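Local coordinates for segregation and condensation protein A (Pyrococcus furiosus, PDB 5XNS), which is probably the kleisin subunit of an archaeal SMC complex, whose C-terminal winged-helix domain, the piece described here, is likely to dock on an SMC ATPase head, at residues 5-8 with 9-12; 12-15 with 16-20; 41-44 with 45-49. All blocks are in the same frame, centred on the assembly; numbering follows the deposited sequence.

Interaction 1: residues 5-8 with 9-12; sequences YVEE and LYKV
From Y5-L9 to E8-V12, four successive backbone bonds join carbonyl to amide four residues on, K11 N to E7 O at 3.0 Å among them, which makes this run regular alpha helix. The side chains that answer one another over this turn are E7 and K11. E7 has CG anti to its own backbone nitrogen (chi1 174°) and bends at the next bond, which turns the carboxylate forward along the helix. K11 leaves with CG beside its backbone nitrogen, close enough for K11 CG to lie 3.3 Å from E7 O, and its chain then kinks twice so that the far end folds back across the glutamate. Each charged group thus meets a methylene of the other chain rather than its opposite charge: K11 CE approaches E7 OE1 at 3.7 Å, while K11 NZ sits 3.7 Å from E7 CG. The ammonium and carboxylate themselves stay 4.4 Å apart, measured from K11 NZ to E7 OE1, beyond a salt bridge. The other carboxylate oxygen turns to Y10, where E7 OE2 comes obliquely to CD2 at 4.1 Å, with the carboxylate and ring planes 72° apart. One residue further on, V12 lays its CG2 branch 3.4 Å from E8 O, beside the oxygen that already takes the V12 amide. Away from this charged side, Y5, V6 and L9 all rest on Y44 of helix 35-50, and V6 also reaches L48. The helix is thus amphipathic, with one side committed to the domain core. On the other, with the charged atoms of E7 and K11 held apart, any attraction between them probably favours their closeness without fixing it.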
loop_
_atom_site.group_PDB
_atom_site.type_symbol
_atom_site.label_atom_id
_atom_site.label_comp_id
_atom_site.label_asym_id
_atom_site.label_seq_id
_atom_site.Cartn_x
_atom_site.Cartn_y
_atom_site.Cartn_z
ATOM N N TYR B 5 7.282 -33.493 -3.222
ATOM C CA TYR B 5 6.238 -33.227 -4.211
ATOM C C TYR B 5 6.798 -32.482 -5.416
ATOM O O TYR B 5 6.412 -32.754 -6.561
ATOM C CB TYR B 5 5.088 -32.448 -3.566
ATOM C CG TYR B 5 4.492 -33.207 -2.410
ATOM C CD1 TYR B 5 3.720 -34.350 -2.633
ATOM C CD2 TYR B 5 4.731 -32.813 -1.089
ATOM C CE1 TYR B 5 3.185 -35.070 -1.576
ATOM C CE2 TYR B 5 4.200 -33.528 -0.024
ATOM C CZ TYR B 5 3.425 -34.653 -0.276
ATOM O OH TYR B 5 2.891 -35.372 0.766
ATOM N N VAL B 6 7.721 -31.547 -5.179
ATOM C CA VAL B 6 8.381 -30.863 -6.285
ATOM C C VAL B 6 9.190 -31.859 -7.113
ATOM O O VAL B 6 9.118 -31.866 -8.349
ATOM C CB VAL B 6 9.240 -29.706 -5.742
ATOM C CG1 VAL B 6 10.056 -29.089 -6.840
ATOM C CG2 VAL B 6 8.331 -28.661 -5.096
ATOM N N GLU B 7 9.934 -32.742 -6.443
ATOM C CA GLU B 7 10.692 -33.773 -7.149
ATOM C C GLU B 7 9.768 -34.746 -7.885
ATOM O O GLU B 7 10.055 -35.142 -9.022
ATOM C CB GLU B 7 11.597 -34.519 -6.166
ATOM C CG GLU B 7 12.314 -35.722 -6.787
ATOM C CD GLU B 7 13.500 -35.318 -7.680
ATOM O OE1 GLU B 7 14.004 -36.179 -8.453
ATOM O OE2 GLU B 7 13.920 -34.136 -7.590
ATOM N N GLU B 8 8.659 -35.152 -7.250
ATOM C CA GLU B 8 7.699 -36.015 -7.933
ATOM C C GLU B 8 7.222 -35.374 -9.227
ATOM O O GLU B 8 7.150 -36.037 -10.271
ATOM C CB GLU B 8 6.505 -36.321 -7.021
ATOM C CG GLU B 8 6.688 -37.533 -6.093
ATOM C CD GLU B 8 5.563 -37.671 -5.049
ATOM O OE1 GLU B 8 5.818 -38.223 -3.946
ATOM O OE2 GLU B 8 4.428 -37.217 -5.336
ATOM N N LEU B 9 6.912 -34.075 -9.180
ATOM C CA LEU B 9 6.416 -33.404 -10.369
ATOM C C LEU B 9 7.504 -33.316 -11.433
ATOM O O LEU B 9 7.226 -33.444 -12.632
ATOM C CB LEU B 9 5.890 -32.023 -9.994
ATOM C CG LEU B 9 5.524 -31.118 -11.169
ATOM C CD1 LEU B 9 4.421 -31.742 -12.022
ATOM C CD2 LEU B 9 5.113 -29.751 -10.637
ATOM N N TYR B 10 8.752 -33.117 -11.009
ATOM C CA TYR B 10 9.873 -33.121 -11.944
ATOM C C TYR B 10 9.969 -34.450 -12.687
ATOM O O TYR B 10 10.066 -34.476 -13.920
ATOM C CB TYR B 10 11.167 -32.832 -11.190
ATOM C CG TYR B 10 12.411 -32.830 -12.044
ATOM C CD1 TYR B 10 12.454 -32.127 -13.245
ATOM C CD2 TYR B 10 13.566 -33.487 -11.620
ATOM C CE1 TYR B 10 13.603 -32.100 -14.015
ATOM C CE2 TYR B 10 14.717 -33.469 -12.380
ATOM C CZ TYR B 10 14.729 -32.777 -13.577
ATOM O OH TYR B 10 15.872 -32.754 -14.337
ATOM N N LYS B 11 9.923 -35.569 -11.949
ATOM C CA LYS B 11 10.051 -36.888 -12.577
ATOM C C LYS B 11 8.924 -37.130 -13.575
ATOM O O LYS B 11 9.142 -37.702 -14.652
ATOM C CB LYS B 11 10.064 -37.997 -11.517
ATOM C CG LYS B 11 11.198 -37.925 -10.485
ATOM C CD LYS B 11 11.453 -39.305 -9.853
ATOM C CE LYS B 11 11.955 -39.219 -8.406
ATOM N NZ LYS B 11 10.840 -39.057 -7.406
ATOM N N VAL B 12 7.713 -36.685 -13.235
ATOM C CA VAL B 12 6.589 -36.782 -14.159
ATOM C C VAL B 12 6.876 -36.001 -15.437
ATOM O O VAL B 12 6.655 -36.496 -16.553
ATOM C CB VAL B 12 5.305 -36.290 -13.474
ATOM C CG1 VAL B 12 4.225 -36.018 -14.514
ATOM C CG2 VAL B 12 4.856 -37.309 -12.432
#

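Interaction 2: residues 12-15 with 16-20; sequences VVKK and IYEKT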
loop_
_atom_site.group_PDB
_atom_site.type_symbol
_atom_site.label_atom_id
_atom_site.label_comp_id
_atom_site.label_asym_id
_atom_site.label_seq_id
_atom_site.Cartn_x
_atom_site.Cartn_y
_atom_site.Cartn_z
ATOM N N VAL B 12 7.713 -36.685 -13.235
ATOM C CA VAL B 12 6.589 -36.782 -14.159
ATOM C C VAL B 12 6.876 -36.001 -15.437
ATOM O O VAL B 12 6.655 -36.496 -16.553
ATOM C CB VAL B 12 5.305 -36.290 -13.474
ATOM C CG1 VAL B 12 4.225 -36.018 -14.514
ATOM C CG2 VAL B 12 4.856 -37.309 -12.432
ATOM N N VAL B 13 7.362 -34.763 -15.289
ATOM C CA VAL B 13 7.681 -33.923 -16.446
ATOM C C VAL B 13 8.735 -34.591 -17.326
ATOM O O VAL B 13 8.595 -34.660 -18.553
ATOM C CB VAL B 13 8.139 -32.529 -15.983
ATOM C CG1 VAL B 13 8.762 -31.755 -17.158
ATOM C CG2 VAL B 13 6.947 -31.749 -15.404
ATOM N N LYS B 14 9.802 -35.095 -16.704
ATOM C CA LYS B 14 10.889 -35.739 -17.436
ATOM C C LYS B 14 10.413 -37.004 -18.155
ATOM O O LYS B 14 10.712 -37.207 -19.341
ATOM C CB LYS B 14 12.029 -36.047 -16.461
ATOM C CG LYS B 14 13.274 -36.699 -17.066
ATOM C CD LYS B 14 14.328 -36.935 -15.983
ATOM C CE LYS B 14 15.517 -37.741 -16.498
ATOM N NZ LYS B 14 16.479 -38.083 -15.410
ATOM N N LYS B 15 9.649 -37.856 -17.461
ATOM C CA LYS B 15 9.169 -39.089 -18.080
ATOM C C LYS B 15 8.279 -38.790 -19.282
ATOM O O LYS B 15 8.423 -39.405 -20.347
ATOM C CB LYS B 15 8.416 -39.941 -17.054
ATOM C CG LYS B 15 8.154 -41.368 -17.524
ATOM C CD LYS B 15 9.469 -42.151 -17.685
ATOM C CE LYS B 15 9.258 -43.491 -18.399
ATOM N NZ LYS B 15 8.103 -44.255 -17.842
ATOM N N ILE B 16 7.356 -37.838 -19.134
ATOM C CA ILE B 16 6.469 -37.506 -20.245
ATOM C C ILE B 16 7.266 -36.922 -21.401
ATOM O O ILE B 16 6.990 -37.209 -22.574
ATOM C CB ILE B 16 5.359 -36.545 -19.789
ATOM C CG1 ILE B 16 4.423 -37.232 -18.797
ATOM C CG2 ILE B 16 4.572 -36.020 -20.999
ATOM C CD1 ILE B 16 3.398 -36.288 -18.205
ATOM N N TYR B 17 8.266 -36.091 -21.091
ATOM C CA TYR B 17 9.053 -35.476 -22.155
ATOM C C TYR B 17 9.884 -36.515 -22.903
ATOM O O TYR B 17 10.021 -36.438 -24.129
ATOM C CB TYR B 17 9.955 -34.378 -21.595
ATOM C CG TYR B 17 10.577 -33.535 -22.692
ATOM C CD1 TYR B 17 9.802 -32.651 -23.441
ATOM C CD2 TYR B 17 11.931 -33.641 -22.996
ATOM C CE1 TYR B 17 10.370 -31.880 -24.459
ATOM C CE2 TYR B 17 12.505 -32.877 -24.010
ATOM C CZ TYR B 17 11.725 -32.003 -24.736
ATOM O OH TYR B 17 12.300 -31.244 -25.737
ATOM N N GLU B 18 10.445 -37.494 -22.185
ATOM C CA GLU B 18 11.181 -38.569 -22.844
ATOM C C GLU B 18 10.322 -39.351 -23.828
ATOM O O GLU B 18 10.871 -39.986 -24.730
ATOM C CB GLU B 18 11.758 -39.528 -21.810
ATOM C CG GLU B 18 12.919 -38.964 -21.023
ATOM C CD GLU B 18 13.229 -39.788 -19.783
ATOM O OE1 GLU B 18 12.739 -40.944 -19.695
ATOM O OE2 GLU B 18 13.956 -39.274 -18.898
ATOM N N LYS B 19 8.997 -39.319 -23.680
ATOM C CA LYS B 19 8.092 -40.042 -24.566
ATOM C C LYS B 19 7.565 -39.205 -25.727
ATOM O O LYS B 19 7.288 -39.762 -26.793
ATOM C CB LYS B 19 6.897 -40.598 -23.775
ATOM C CG LYS B 19 7.134 -41.978 -23.161
ATOM C CD LYS B 19 5.988 -42.393 -22.226
ATOM C CE LYS B 19 5.897 -43.929 -22.028
ATOM N NZ LYS B 19 5.606 -44.707 -23.299
ATOM N N THR B 20 7.397 -37.889 -25.561
ATOM C CA THR B 20 6.817 -37.064 -26.618
ATOM C C THR B 20 7.831 -36.174 -27.315
ATOM O O THR B 20 7.585 -35.753 -28.448
ATOM C CB THR B 20 5.704 -36.154 -26.069
ATOM O OG1 THR B 20 6.291 -35.094 -25.297
ATOM C CG2 THR B 20 4.725 -36.936 -25.198
#
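I16 meets V12 both through the backbone, where I16 N gives a 3.0 Å bond to V12 O, and through methyl groups, where I16 CD1 lies 3.8 Å from V12 CG1. The two side chains run side by side and point the same way. With CG1 beside the backbone nitrogen (chi1 -66°), the isoleucine also leans that branch over the preceding turn, 3.2 Å from V12 O. Replacing it with an alanine would probably open a gap beside V12 CG1 and strip I24 of strand 24-25 of a hydrophobic neighbour. Y17 follows, its amide held by V13 O and its CB 3.3 Å from that same oxygen; the ring then leads away to V68 and P69 of strand 65-69, while V13 packs on the same strand. E18 turns back toward the lysines. Its backbone N binds K14 O at 2.9 Å, and its carboxylate lies against the fully extended chain of K14, E18 OE2 resting 3.2 Å from K14 CE. The K14 ammonium continues past the carboxylate, leaving NZ 4.5 Å from E18 OE2, beyond a salt bridge, though the opposite charges probably still attract. K15 crosses the same glutamate at about a right angle, its CD being the part nearest E18 OE1. At K19 the regular pattern weakens: its amide makes only a weak bond to K15 O, 3.4 Å, and a firmer one to I16 O. T20 N also binds I16 O, so that one carbonyl receives two amides, and the T20 hydroxyl bonds to the T22 amide beyond. Such mixing of four-residue and three-residue spacings is characteristic of the last turn of an alpha helix, here the first helix of a winged-helix domain, handing the chain on to strand 24-25.

Interaction 3: residues 41-44 with 45-49; sequences TFLY and LLFLE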
loop_
_atom_site.group_PDB
_atom_site.type_symbol
_atom_site.label_atom_id
_atom_site.label_comp_id
_atom_site.label_asym_id
_atom_site.label_seq_id
_atom_site.Cartn_x
_atom_site.Cartn_y
_atom_site.Cartn_z
ATOM N N THR B 41 0.556 -26.381 -8.453
ATOM C CA THR B 41 1.272 -26.893 -9.617
ATOM C C THR B 41 2.135 -25.800 -10.232
ATOM O O THR B 41 3.320 -26.012 -10.518
ATOM C CB THR B 41 0.285 -27.435 -10.657
ATOM O OG1 THR B 41 -0.644 -28.327 -10.024
ATOM C CG2 THR B 41 1.035 -28.175 -11.788
ATOM N N PHE B 42 1.548 -24.616 -10.434
ATOM C CA PHE B 42 2.289 -23.484 -10.979
ATOM C C PHE B 42 3.509 -23.171 -10.110
ATOM O O PHE B 42 4.636 -23.040 -10.615
ATOM C CB PHE B 42 1.343 -22.285 -11.090
ATOM C CG PHE B 42 1.912 -21.102 -11.821
ATOM C CD1 PHE B 42 2.649 -21.268 -12.991
ATOM C CD2 PHE B 42 1.668 -19.807 -11.361
ATOM C CE1 PHE B 42 3.163 -20.165 -13.667
ATOM C CE2 PHE B 42 2.163 -18.698 -12.036
ATOM C CZ PHE B 42 2.913 -18.874 -13.193
ATOM N N LEU B 43 3.308 -23.125 -8.787
ATOM C CA LEU B 43 4.393 -22.802 -7.861
ATOM C C LEU B 43 5.521 -23.823 -7.944
ATOM O O LEU B 43 6.701 -23.457 -8.022
ATOM C CB LEU B 43 3.853 -22.727 -6.432
ATOM C CG LEU B 43 4.803 -22.269 -5.322
ATOM C CD1 LEU B 43 5.210 -20.830 -5.526
ATOM C CD2 LEU B 43 4.099 -22.419 -3.979
ATOM N N TYR B 44 5.175 -25.113 -7.920
ATOM C CA TYR B 44 6.193 -26.156 -7.972
ATOM C C TYR B 44 7.007 -26.059 -9.260
ATOM O O TYR B 44 8.232 -26.252 -9.250
ATOM C CB TYR B 44 5.525 -27.526 -7.826
ATOM C CG TYR B 44 4.992 -27.782 -6.418
ATOM C CD1 TYR B 44 5.175 -26.847 -5.408
ATOM C CD2 TYR B 44 4.332 -28.954 -6.103
ATOM C CE1 TYR B 44 4.707 -27.068 -4.129
ATOM C CE2 TYR B 44 3.857 -29.188 -4.826
ATOM C CZ TYR B 44 4.047 -28.242 -3.841
ATOM O OH TYR B 44 3.572 -28.462 -2.559
ATOM N N LEU B 45 6.348 -25.728 -10.376
ATOM C CA LEU B 45 7.081 -25.493 -11.610
ATOM C C LEU B 45 8.003 -24.279 -11.479
ATOM O O LEU B 45 9.161 -24.322 -11.915
ATOM C CB LEU B 45 6.103 -25.332 -12.770
ATOM C CG LEU B 45 5.374 -26.625 -13.140
ATOM C CD1 LEU B 45 4.204 -26.318 -14.055
ATOM C CD2 LEU B 45 6.325 -27.668 -13.774
ATOM N N LEU B 46 7.538 -23.210 -10.828
ATOM C CA LEU B 46 8.418 -22.054 -10.665
ATOM C C LEU B 46 9.604 -22.389 -9.772
ATOM O O LEU B 46 10.712 -21.886 -10.000
ATOM C CB LEU B 46 7.642 -20.858 -10.118
ATOM C CG LEU B 46 6.585 -20.410 -11.118
ATOM C CD1 LEU B 46 5.435 -19.712 -10.391
ATOM C CD2 LEU B 46 7.190 -19.529 -12.192
ATOM N N PHE B 47 9.387 -23.219 -8.740
ATOM C CA PHE B 47 10.508 -23.739 -7.955
ATOM C C PHE B 47 11.496 -24.486 -8.850
ATOM O O PHE B 47 12.713 -24.264 -8.788
ATOM C CB PHE B 47 10.000 -24.661 -6.840
ATOM C CG PHE B 47 9.296 -23.944 -5.698
ATOM C CD1 PHE B 47 9.241 -22.559 -5.636
ATOM C CD2 PHE B 47 8.686 -24.673 -4.685
ATOM C CE1 PHE B 47 8.603 -21.911 -4.580
ATOM C CE2 PHE B 47 8.043 -24.038 -3.632
ATOM C CZ PHE B 47 8.004 -22.659 -3.577
ATOM N N LEU B 48 10.982 -25.381 -9.697
ATOM C CA LEU B 48 11.861 -26.146 -10.571
ATOM C C LEU B 48 12.574 -25.233 -11.558
ATOM O O LEU B 48 13.735 -25.469 -11.909
ATOM C CB LEU B 48 11.066 -27.238 -11.293
ATOM C CG LEU B 48 10.710 -28.468 -10.431
ATOM C CD1 LEU B 48 9.654 -29.308 -11.105
ATOM C CD2 LEU B 48 11.932 -29.327 -10.110
ATOM N N GLU B 49 11.906 -24.177 -12.014
ATOM C CA GLU B 49 12.558 -23.307 -12.980
ATOM C C GLU B 49 13.643 -22.466 -12.323
ATOM O O GLU B 49 14.691 -22.235 -12.929
ATOM C CB GLU B 49 11.540 -22.416 -13.680
ATOM C CG GLU B 49 12.189 -21.565 -14.757
ATOM C CD GLU B 49 11.190 -20.841 -15.608
ATOM O OE1 GLU B 49 10.256 -20.245 -15.026
ATOM O OE2 GLU B 49 11.345 -20.878 -16.855
#
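F42 swings its ring forward by placing CG anti to the backbone nitrogen (chi1 -172°), while L46, one turn later, holds CG beside its own nitrogen (chi1 -64°) and leans back to meet it. The result is a centred CH-pi contact: L46 CD1 stands 3.7 Å from the centroid of the F42 ring, only 7° off the normal, and is nearly equidistant from all six ring carbons. The same methyl also lies 3.4 Å from F42 O, the oxygen that accepts the L46 amide. L43 and F47 repeat the pairing with the roles exchanged. Here the leucine comes first in sequence, and L43 CG sits over one face of the F47 ring, 4.0 Å from its centroid and displaced toward the rim, with L43 CG to F47 CZ 3.7 Å. The near part of that ring covers the L43 carbonyl, F47 CG being 3.5 Å from L43 O, the acceptor of the F47 amide. Helix 35-50, which carries these pairs, by its place just before the hairpin of strands 54-58 and 65-69 probably corresponds to the recognition helix of DNA-binding winged-helix domains; in this assembly it packs on the chain of another protein. F42 and L43 pack on apolar side chains of that chain, and E49 OE1 forms a salt bridge with one of its basic residues while E49 OE2 accepts the I56 amide of the domain itself. Y44 takes a different direction, touching F47 loosely and obliquely, Y44 CD1 to F47 CD2 4.2 Å. On the inward flank L45 sets its CG 3.4 Å from T41 O. The hydroxyl of this buried threonine is satisfied by the carbonyl of I37.

Interactions 1 and 2 are consecutive segments of helix 3-20, sharing V12, with centres about 11 Å apart. Interaction 1 is the one that meets interaction 3, at about 10 Å between centres: L9 CD2 lies 3.6 Å from Y44 CB, and V6 CG1 lies 3.7 Å from L48 CG. Interaction 2 sits about 16 Å from interaction 3, centre to centre, on the opposite side of the domain's centre and without touching it; its inward side chains pack on strands 24-25 and 65-69 instead. One helix thus serves two neighbours in turn. Of the three, interaction 3 alone also contacts the other protein chain; Y5, V6 and L9 of interaction 1 thus pack on the same helix that meets it.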